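Local structure of McyG protein (4R0M) at residues F45-Y48 with Q49-Y52; N15-T18 with L19-L23; A86-A89 with C90-G93. The protein probably activates phenylalanine or a related aryl acid as its adenylate for transfer to a carrier-protein domain during microcystin assembly. All blocks are in the same frame, centred on the assembly; numbering follows the deposited sequence.

Contact 1: residues F45-Y48 with Q49-Y52; sequences FQSY and QDLY
S47 OG gives its hydrogen to D50 OD2 at 2.6 Å and accepts from D50 N at 3.2 Å, the latter with a fairly straight N-H...O angle of 160°. The hydroxyl is thus used in both directions at once. Its oxygen meets the carboxylate from above the plane, 57° out of it. The same OD2 takes a second, weak bond from S47 N at 3.4 Å, which completes the reciprocal exchange between the two residues. S47 can do this because OG sits between its backbone N and carbonyl carbon (chi1 75°), a rotation that points the oxygen at the first turn of the helix. Behind the cap, L51 N reaches S47 O at 2.9 Å, and Y52 N follows with a bond to Y48 O.

Further out, the extended chain of Q46 lays CG 3.7 Å from D50 CB and crosses L51 at about a right angle; its amide binds Y36 through OE1 and D54 through NE2. Y48 and L51 point the same way, with L51 CD2 lying 4.2 Å from Y48 CD1 at the ring edge. The phenol oxygen of Y48 is held by C242 O and Q244. The exchange between S47 and D50 is a capping box, here at the junction where strand 43-47, an outermost strand of the mixed sheet, turns directly into helix 48-64.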
ATOM      1  N   PHE A  45       4.593 -24.675  -2.530  1.00 36.73           N
ATOM      2  CA  PHE A  45       3.769 -24.697  -1.324  1.00 35.27           C
ATOM      3  C   PHE A  45       4.616 -24.901  -0.074  1.00 33.86           C
ATOM      4  O   PHE A  45       5.481 -25.773  -0.030  1.00 33.47           O
ATOM      5  CB  PHE A  45       2.672 -25.767  -1.422  1.00 34.59           C
ATOM      6  CG  PHE A  45       1.811 -25.880  -0.189  1.00 34.85           C
ATOM      7  CD1 PHE A  45       0.879 -24.890   0.126  1.00 34.67           C
ATOM      8  CD2 PHE A  45       1.920 -26.987   0.654  1.00 34.33           C
ATOM      9  CE1 PHE A  45       0.086 -24.996   1.260  1.00 34.67           C
ATOM     10  CE2 PHE A  45       1.126 -27.099   1.786  1.00 34.25           C
ATOM     11  CZ  PHE A  45       0.208 -26.102   2.091  1.00 34.46           C
ATOM     12  N   GLN A  46       4.360 -24.066   0.928  1.00 32.89           N
ATOM     13  CA  GLN A  46       4.993 -24.173   2.233  1.00 31.74           C
ATOM     14  C   GLN A  46       3.890 -24.139   3.283  1.00 30.87           C
ATOM     15  O   GLN A  46       3.286 -23.091   3.523  1.00 30.87           O
ATOM     16  CB  GLN A  46       5.985 -23.022   2.445  1.00 32.12           C
ATOM     17  CG  GLN A  46       6.818 -23.125   3.716  1.00 32.40           C
ATOM     18  CD  GLN A  46       7.752 -21.941   3.921  1.00 32.43           C
ATOM     19  OE1 GLN A  46       7.382 -20.786   3.687  1.00 32.69           O
ATOM     20  NE2 GLN A  46       8.969 -22.223   4.378  1.00 31.50           N
ATOM     21  N   SER A  47       3.618 -25.293   3.891  1.00 30.21           N
ATOM     22  CA  SER A  47       2.614 -25.391   4.955  1.00 29.48           C
ATOM     23  C   SER A  47       3.034 -24.555   6.160  1.00 28.49           C
ATOM     24  O   SER A  47       4.217 -24.256   6.331  1.00 27.81           O
ATOM     25  CB  SER A  47       2.395 -26.851   5.369  1.00 29.15           C
ATOM     26  OG  SER A  47       3.471 -27.334   6.160  1.00 28.42           O
ATOM     27  N   TYR A  48       2.064 -24.181   6.990  1.00 28.65           N
ATOM     28  CA  TYR A  48       2.344 -23.379   8.181  1.00 29.48           C
ATOM     29  C   TYR A  48       3.332 -24.057   9.131  1.00 30.15           C
ATOM     30  O   TYR A  48       4.100 -23.381   9.820  1.00 30.31           O
ATOM     31  CB  TYR A  48       1.054 -23.006   8.906  1.00 29.32           C
ATOM     32  CG  TYR A  48       0.231 -21.969   8.178  1.00 29.10           C
ATOM     33  CD1 TYR A  48       0.791 -20.744   7.804  1.00 29.27           C
ATOM     34  CD2 TYR A  48      -1.105 -22.201   7.872  1.00 28.99           C
ATOM     35  CE1 TYR A  48       0.043 -19.788   7.137  1.00 29.23           C
ATOM     36  CE2 TYR A  48      -1.864 -21.250   7.206  1.00 29.33           C
ATOM     37  CZ  TYR A  48      -1.284 -20.046   6.841  1.00 29.58           C
ATOM     38  OH  TYR A  48      -2.028 -19.091   6.180  1.00 29.78           O
ATOM     39  N   GLN A  49       3.312 -25.390   9.142  1.00 31.05           N
ATOM     40  CA  GLN A  49       4.283 -26.194   9.881  1.00 31.94           C
ATOM     41  C   GLN A  49       5.698 -26.017   9.319  1.00 31.88           C
ATOM     42  O   GLN A  49       6.653 -25.851  10.082  1.00 31.77           O
ATOM     43  CB  GLN A  49       3.870 -27.676   9.865  1.00 33.30           C
ATOM     44  CG  GLN A  49       4.777 -28.611  10.661  1.00 33.96           C
ATOM     45  CD  GLN A  49       4.805 -28.291  12.146  1.00 35.16           C
ATOM     46  OE1 GLN A  49       5.807 -27.798  12.666  1.00 36.24           O
ATOM     47  NE2 GLN A  49       3.699 -28.563  12.836  1.00 35.34           N
ATOM     48  N   ASP A  50       5.820 -26.054   7.990  1.00 31.90           N
ATOM     49  CA  ASP A  50       7.105 -25.850   7.311  1.00 32.26           C
ATOM     50  C   ASP A  50       7.638 -24.435   7.531  1.00 32.07           C
ATOM     51  O   ASP A  50       8.834 -24.248   7.762  1.00 32.30           O
ATOM     52  CB  ASP A  50       6.985 -26.120   5.808  1.00 33.25           C
ATOM     53  CG  ASP A  50       6.679 -27.572   5.488  1.00 34.13           C
ATOM     54  OD1 ASP A  50       7.484 -28.456   5.852  1.00 34.88           O
ATOM     55  OD2 ASP A  50       5.640 -27.827   4.844  1.00 34.61           O
ATOM     56  N   LEU A  51       6.745 -23.449   7.451  1.00 31.94           N
ATOM     57  CA  LEU A  51       7.097 -22.050   7.686  1.00 32.27           C
ATOM     58  C   LEU A  51       7.659 -21.867   9.093  1.00 32.64           C
ATOM     59  O   LEU A  51       8.720 -21.261   9.275  1.00 33.25           O
ATOM     60  CB  LEU A  51       5.879 -21.143   7.466  1.00 31.87           C
ATOM     61  CG  LEU A  51       5.964 -19.678   7.915  1.00 31.64           C
ATOM     62  CD1 LEU A  51       6.889 -18.868   7.017  1.00 31.57           C
ATOM     63  CD2 LEU A  51       4.580 -19.051   7.955  1.00 30.97           C
ATOM     64  N   TYR A  52       6.944 -22.410  10.077  1.00 32.66           N
ATOM     65  CA  TYR A  52       7.367 -22.376  11.473  1.00 32.41           C
ATOM     66  C   TYR A  52       8.758 -22.988  11.654  1.00 31.91           C
ATOM     67  O   TYR A  52       9.613 -22.400  12.317  1.00 31.88           O
ATOM     68  CB  TYR A  52       6.328 -23.083  12.355  1.00 32.68           C
ATOM     69  CG  TYR A  52       6.729 -23.263  13.804  1.00 33.07           C
ATOM     70  CD1 TYR A  52       6.653 -22.203  14.708  1.00 33.43           C
ATOM     71  CD2 TYR A  52       7.170 -24.499  14.275  1.00 33.24           C
ATOM     72  CE1 TYR A  52       7.014 -22.370  16.037  1.00 33.73           C
ATOM     73  CE2 TYR A  52       7.536 -24.674  15.602  1.00 33.22           C
ATOM     74  CZ  TYR A  52       7.456 -23.609  16.479  1.00 33.56           C
ATOM     75  OH  TYR A  52       7.819 -23.779  17.796  1.00 33.59           O
TER

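Contact 2: residues N15-T18 with L19-L23; sequences NWRT and LSEVL
T18 OG1 and S20 OG share a hydrogen bond of 2.9 Å at the start of helix 19-27, where T18 occupies the N-cap position. Either hydroxyl could be the donor. Both oxygens lie between backbone N and carbonyl carbon on their own residues (chi1 61° for T18), which brings the two oxygens together at the start of the first turn.

E21 turns its CB back toward the loop, and its extended chain carries E21 OE1 to 3.3 Å from T18 N, a weak bond. E21 CD also lies 3.6 Å from T18 OG1. R17 crosses E21 obliquely, with guanidinium and carboxylate planes 80° apart, and their charged ends stay separated: R17 NH1 is 5.0 Å from E21 OE1. The arginine instead runs alongside the helix and presents its guanidinium edge to the backbone, while NH2 binds T25 OG1 one turn further on. V22 lies across the arginine at about a right angle, its CG2 3.8 Å from R17 NH1. V22 N closes the first helical turn on T18 O, and L19 N is bonded to H196 ND1. At the guanidinium edge R17 NH1 makes a weak bond to E21 O, 3.2 Å long with an N-H...O angle of 143°.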
ATOM      1  N   ASN A  15      -8.396  -9.742  23.033  1.00 59.84           N
ATOM      2  CA  ASN A  15      -7.564 -10.904  22.766  1.00 57.22           C
ATOM      3  C   ASN A  15      -6.122 -10.575  23.130  1.00 54.41           C
ATOM      4  O   ASN A  15      -5.619  -9.508  22.771  1.00 54.53           O
ATOM      5  CB  ASN A  15      -7.665 -11.298  21.292  1.00 59.55           C
ATOM      6  CG  ASN A  15      -6.759 -12.459  20.932  1.00 61.20           C
ATOM      7  OD1 ASN A  15      -6.854 -13.542  21.511  1.00 62.67           O
ATOM      8  ND2 ASN A  15      -5.874 -12.238  19.965  1.00 60.93           N
ATOM      9  N   TRP A  16      -5.464 -11.483  23.844  1.00 49.96           N
ATOM     10  CA  TRP A  16      -4.097 -11.243  24.305  1.00 46.66           C
ATOM     11  C   TRP A  16      -3.092 -12.216  23.752  1.00 44.57           C
ATOM     12  O   TRP A  16      -2.130 -12.586  24.426  1.00 44.93           O
ATOM     13  CB  TRP A  16      -4.046 -11.191  25.828  1.00 46.08           C
ATOM     14  CG  TRP A  16      -4.754  -9.986  26.394  1.00 45.62           C
ATOM     15  CD1 TRP A  16      -5.895  -9.968  27.192  1.00 44.91           C
ATOM     16  CD2 TRP A  16      -4.400  -8.570  26.204  1.00 45.00           C
ATOM     17  NE1 TRP A  16      -6.252  -8.682  27.504  1.00 44.98           N
ATOM     18  CE2 TRP A  16      -5.400  -7.795  26.946  1.00 45.05           C
ATOM     19  CE3 TRP A  16      -3.392  -7.894  25.523  1.00 44.66           C
ATOM     20  CZ2 TRP A  16      -5.371  -6.408  26.990  1.00 44.87           C
ATOM     21  CZ3 TRP A  16      -3.375  -6.495  25.574  1.00 44.93           C
ATOM     22  CH2 TRP A  16      -4.342  -5.772  26.290  1.00 45.06           C
ATOM     23  N   ARG A  17      -3.306 -12.625  22.507  1.00 43.38           N
ATOM     24  CA  ARG A  17      -2.373 -13.491  21.798  1.00 41.99           C
ATOM     25  C   ARG A  17      -1.151 -12.711  21.316  1.00 38.93           C
ATOM     26  O   ARG A  17      -1.220 -11.499  21.110  1.00 37.89           O
ATOM     27  CB  ARG A  17      -3.063 -14.137  20.593  1.00 44.10           C
ATOM     28  CG  ARG A  17      -3.981 -15.305  20.916  1.00 46.29           C
ATOM     29  CD  ARG A  17      -4.718 -15.756  19.662  1.00 47.18           C
ATOM     30  NE  ARG A  17      -5.144 -17.150  19.742  1.00 48.86           N
ATOM     31  CZ  ARG A  17      -4.416 -18.190  19.336  1.00 49.96           C
ATOM     32  NH1 ARG A  17      -3.211 -18.008  18.813  1.00 49.86           N
ATOM     33  NH2 ARG A  17      -4.898 -19.421  19.453  1.00 50.81           N
ATOM     34  N   THR A  18      -0.034 -13.414  21.156  1.00 36.54           N
ATOM     35  CA  THR A  18       1.132 -12.876  20.462  1.00 34.55           C
ATOM     36  C   THR A  18       1.183 -13.496  19.071  1.00 33.65           C
ATOM     37  O   THR A  18       0.428 -14.426  18.774  1.00 33.31           O
ATOM     38  CB  THR A  18       2.450 -13.195  21.195  1.00 34.01           C
ATOM     39  OG1 THR A  18       2.624 -14.613  21.278  1.00 33.77           O
ATOM     40  CG2 THR A  18       2.460 -12.585  22.592  1.00 33.50           C
ATOM     41  N   LEU A  19       2.076 -12.988  18.226  1.00 32.43           N
ATOM     42  CA  LEU A  19       2.220 -13.508  16.867  1.00 32.15           C
ATOM     43  C   LEU A  19       2.719 -14.957  16.840  1.00 31.78           C
ATOM     44  O   LEU A  19       2.300 -15.741  15.989  1.00 31.93           O
ATOM     45  CB  LEU A  19       3.123 -12.597  16.025  1.00 31.61           C
ATOM     46  CG  LEU A  19       2.532 -11.238  15.629  1.00 31.28           C
ATOM     47  CD1 LEU A  19       3.617 -10.305  15.113  1.00 31.33           C
ATOM     48  CD2 LEU A  19       1.422 -11.387  14.599  1.00 30.90           C
ATOM     49  N   SER A  20       3.595 -15.305  17.778  1.00 31.56           N
ATOM     50  CA  SER A  20       4.123 -16.668  17.886  1.00 32.25           C
ATOM     51  C   SER A  20       3.030 -17.704  18.172  1.00 32.77           C
ATOM     52  O   SER A  20       3.015 -18.776  17.566  1.00 32.32           O
ATOM     53  CB  SER A  20       5.235 -16.743  18.935  1.00 31.36           C
ATOM     54  OG  SER A  20       4.920 -15.958  20.066  1.00 31.97           O
ATOM     55  N   GLU A  21       2.113 -17.368  19.078  1.00 33.59           N
ATOM     56  CA  GLU A  21       0.971 -18.229  19.402  1.00 34.81           C
ATOM     57  C   GLU A  21       0.039 -18.417  18.207  1.00 34.66           C
ATOM     58  O   GLU A  21      -0.491 -19.511  17.991  1.00 35.05           O
ATOM     59  CB  GLU A  21       0.191 -17.669  20.596  1.00 36.04           C
ATOM     60  CG  GLU A  21       0.942 -17.764  21.918  1.00 37.79           C
ATOM     61  CD  GLU A  21       0.371 -16.867  23.002  1.00 39.40           C
ATOM     62  OE1 GLU A  21      -0.686 -16.238  22.781  1.00 40.12           O
ATOM     63  OE2 GLU A  21       0.991 -16.789  24.086  1.00 40.79           O
ATOM     64  N   VAL A  22      -0.151 -17.346  17.438  1.00 34.12           N
ATOM     65  CA  VAL A  22      -0.977 -17.373  16.231  1.00 33.28           C
ATOM     66  C   VAL A  22      -0.408 -18.334  15.180  1.00 32.85           C
ATOM     67  O   VAL A  22      -1.150 -19.119  14.585  1.00 33.22           O
ATOM     68  CB  VAL A  22      -1.173 -15.949  15.659  1.00 33.30           C
ATOM     69  CG1 VAL A  22      -1.645 -15.983  14.213  1.00 33.21           C
ATOM     70  CG2 VAL A  22      -2.159 -15.173  16.517  1.00 33.15           C
ATOM     71  N   LEU A  23       0.905 -18.281  14.975  1.00 32.12           N
ATOM     72  CA  LEU A  23       1.577 -19.182  14.040  1.00 31.87           C
ATOM     73  C   LEU A  23       1.582 -20.631  14.538  1.00 32.19           C
ATOM     74  O   LEU A  23       1.409 -21.559  13.747  1.00 32.45           O
ATOM     75  CB  LEU A  23       3.005 -18.702  13.747  1.00 31.05           C
ATOM     76  CG  LEU A  23       3.904 -19.576  12.861  1.00 30.71           C
ATOM     77  CD1 LEU A  23       3.326 -19.765  11.465  1.00 30.37           C
ATOM     78  CD2 LEU A  23       5.308 -18.994  12.788  1.00 30.74           C
TER

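Contact 3: residues A86-A89 with C90-G93; sequences ALWA and CFLG
Helix 80-93 is the connecting helix of a beta-alpha-beta unit between parallel strands 72-76 and 96-99, and its last turns carry a T-shaped aromatic pair, W88 and F91. The edge of F91 is directed at the face of the six-membered ring of W88. The planes stand at 86° and the ring centroids are 5.2 Å apart. The nearest approach is F91 CD2 to W88 CE3, 3.6 Å, with CD2 above the indole near its rim. Both residues hold CG anti to the carbonyl carbon (chi1 -80° for W88 and -72° for F91), and the three-residue spacing lets the two rings meet on one flank of the helix.

Further along the same ring F91 meets L87, one turn earlier. L87 CG lies 3.7 Å from F91 CE2, and its CD2 comes equally close to that atom, so the isobutyl group packs against the far end of the ring. Over one face of the ring sits L87 O, which also accepts the hydrogen bond from F91 N at 3.1 Å. The bond from L92 N to W88 O continues the helical ladder, and L92 CG lies 3.2 Å from the same oxygen.

Neighbouring elements enclose this cluster: W88 is touched by helices 19-27, 48-64 and 227-240, and F91 by I235 and P97. All eight residues touching here are buried. Across the contact the side chains meet through carbon, and backbone carbonyls from A86 to A89 each receive an amide hydrogen, so the side-chain cohesion is probably mostly dispersion with an edge-to-face ring term, while these backbone polar groups are paired within the helix.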
ATOM      1  N   ALA A  86      11.713 -15.154   7.033  1.00 25.73           N
ATOM      2  CA  ALA A  86      12.587 -14.251   7.790  1.00 25.46           C
ATOM      3  C   ALA A  86      11.802 -13.293   8.685  1.00 25.46           C
ATOM      4  O   ALA A  86      12.243 -12.967   9.790  1.00 25.81           O
ATOM      5  CB  ALA A  86      13.494 -13.471   6.851  1.00 25.68           C
ATOM      6  N   LEU A  87      10.647 -12.842   8.200  1.00 25.20           N
ATOM      7  CA  LEU A  87       9.761 -11.968   8.969  1.00 25.25           C
ATOM      8  C   LEU A  87       9.224 -12.687  10.206  1.00 25.64           C
ATOM      9  O   LEU A  87       9.229 -12.131  11.311  1.00 25.54           O
ATOM     10  CB  LEU A  87       8.600 -11.475   8.096  1.00 24.69           C
ATOM     11  CG  LEU A  87       7.580 -10.523   8.726  1.00 24.40           C
ATOM     12  CD1 LEU A  87       8.074  -9.083   8.697  1.00 24.04           C
ATOM     13  CD2 LEU A  87       6.242 -10.638   8.011  1.00 24.23           C
ATOM     14  N   TRP A  88       8.762 -13.922  10.004  1.00 25.78           N
ATOM     15  CA  TRP A  88       8.256 -14.759  11.089  1.00 25.95           C
ATOM     16  C   TRP A  88       9.337 -15.213  12.023  1.00 26.35           C
ATOM     17  O   TRP A  88       9.093 -15.374  13.219  1.00 27.06           O
ATOM     18  CB  TRP A  88       7.467 -15.943  10.540  1.00 25.61           C
ATOM     19  CG  TRP A  88       6.064 -15.552  10.156  1.00 25.26           C
ATOM     20  CD1 TRP A  88       5.558 -15.338   8.877  1.00 25.43           C
ATOM     21  CD2 TRP A  88       4.937 -15.285  11.059  1.00 25.17           C
ATOM     22  NE1 TRP A  88       4.233 -14.979   8.926  1.00 25.44           N
ATOM     23  CE2 TRP A  88       3.799 -14.927  10.203  1.00 25.24           C
ATOM     24  CE3 TRP A  88       4.761 -15.312  12.442  1.00 25.41           C
ATOM     25  CZ2 TRP A  88       2.554 -14.614  10.730  1.00 25.13           C
ATOM     26  CZ3 TRP A  88       3.500 -14.993  12.960  1.00 24.95           C
ATOM     27  CH2 TRP A  88       2.425 -14.652  12.122  1.00 25.16           C
ATOM     28  N   ALA A  89      10.545 -15.405  11.498  1.00 26.38           N
ATOM     29  CA  ALA A  89      11.709 -15.686  12.338  1.00 27.09           C
ATOM     30  C   ALA A  89      11.883 -14.593  13.392  1.00 27.83           C
ATOM     31  O   ALA A  89      12.050 -14.888  14.578  1.00 28.50           O
ATOM     32  CB  ALA A  89      12.964 -15.813  11.492  1.00 27.00           C
ATOM     33  N   CYS A  90      11.834 -13.340  12.940  1.00 27.65           N
ATOM     34  CA  CYS A  90      11.925 -12.173  13.810  1.00 27.56           C
ATOM     35  C   CYS A  90      10.771 -12.121  14.807  1.00 27.84           C
ATOM     36  O   CYS A  90      10.982 -11.842  15.993  1.00 28.23           O
ATOM     37  CB  CYS A  90      11.964 -10.885  12.975  1.00 27.69           C
ATOM     38  SG  CYS A  90      13.440 -10.703  11.941  1.00 27.36           S
ATOM     39  N   PHE A  91       9.557 -12.394  14.332  1.00 27.83           N
ATOM     40  CA  PHE A  91       8.377 -12.413  15.205  1.00 28.35           C
ATOM     41  C   PHE A  91       8.539 -13.399  16.368  1.00 28.76           C
ATOM     42  O   PHE A  91       8.277 -13.051  17.522  1.00 29.35           O
ATOM     43  CB  PHE A  91       7.102 -12.738  14.416  1.00 28.00           C
ATOM     44  CG  PHE A  91       6.624 -11.623  13.520  1.00 28.11           C
ATOM     45  CD1 PHE A  91       6.977 -10.297  13.762  1.00 28.11           C
ATOM     46  CD2 PHE A  91       5.783 -11.899  12.448  1.00 27.93           C
ATOM     47  CE1 PHE A  91       6.519  -9.277  12.937  1.00 28.02           C
ATOM     48  CE2 PHE A  91       5.321 -10.882  11.622  1.00 28.13           C
ATOM     49  CZ  PHE A  91       5.691  -9.569  11.866  1.00 27.75           C
ATOM     50  N   LEU A  92       8.989 -14.614  16.055  1.00 28.86           N
ATOM     51  CA  LEU A  92       9.151 -15.677  17.049  1.00 29.35           C
ATOM     52  C   LEU A  92      10.227 -15.374  18.091  1.00 29.79           C
ATOM     53  O   LEU A  92      10.085 -15.744  19.257  1.00 30.69           O
ATOM     54  CB  LEU A  92       9.458 -17.016  16.371  1.00 29.50           C
ATOM     55  CG  LEU A  92       8.448 -17.669  15.422  1.00 29.27           C
ATOM     56  CD1 LEU A  92       9.066 -18.907  14.796  1.00 29.54           C
ATOM     57  CD2 LEU A  92       7.142 -18.025  16.116  1.00 29.14           C
ATOM     58  N   GLY A  93      11.297 -14.701  17.673  1.00 29.70           N
ATOM     59  CA  GLY A  93      12.416 -14.409  18.568  1.00 28.89           C
ATOM     60  C   GLY A  93      12.326 -13.101  19.330  1.00 28.10           C
ATOM     61  O   GLY A  93      13.219 -12.775  20.112  1.00 28.06           O
TER

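Overall arrangement
From the N terminus, contact 2 comes first, where the loop 15-18 enters helix 19-27; contact 1 follows at the passage from strand 43-47 into helix 48-64, and contact 3 lies in helix 80-93. Each closes only a local turn, and the three run in series without nesting or crossing. In space they converge on one side of the chain's centre, with centres about 13 to 17 Å apart. L23 packs on L51, CD1 to CD2 at 3.8 Å, and L51 CD2 lies 3.9 Å from W88 CD1. L19 CD1 approaches F91 CD1 to 3.6 Å. Helices 19-27, 48-64 and 80-93 are thereby joined through one apolar interface.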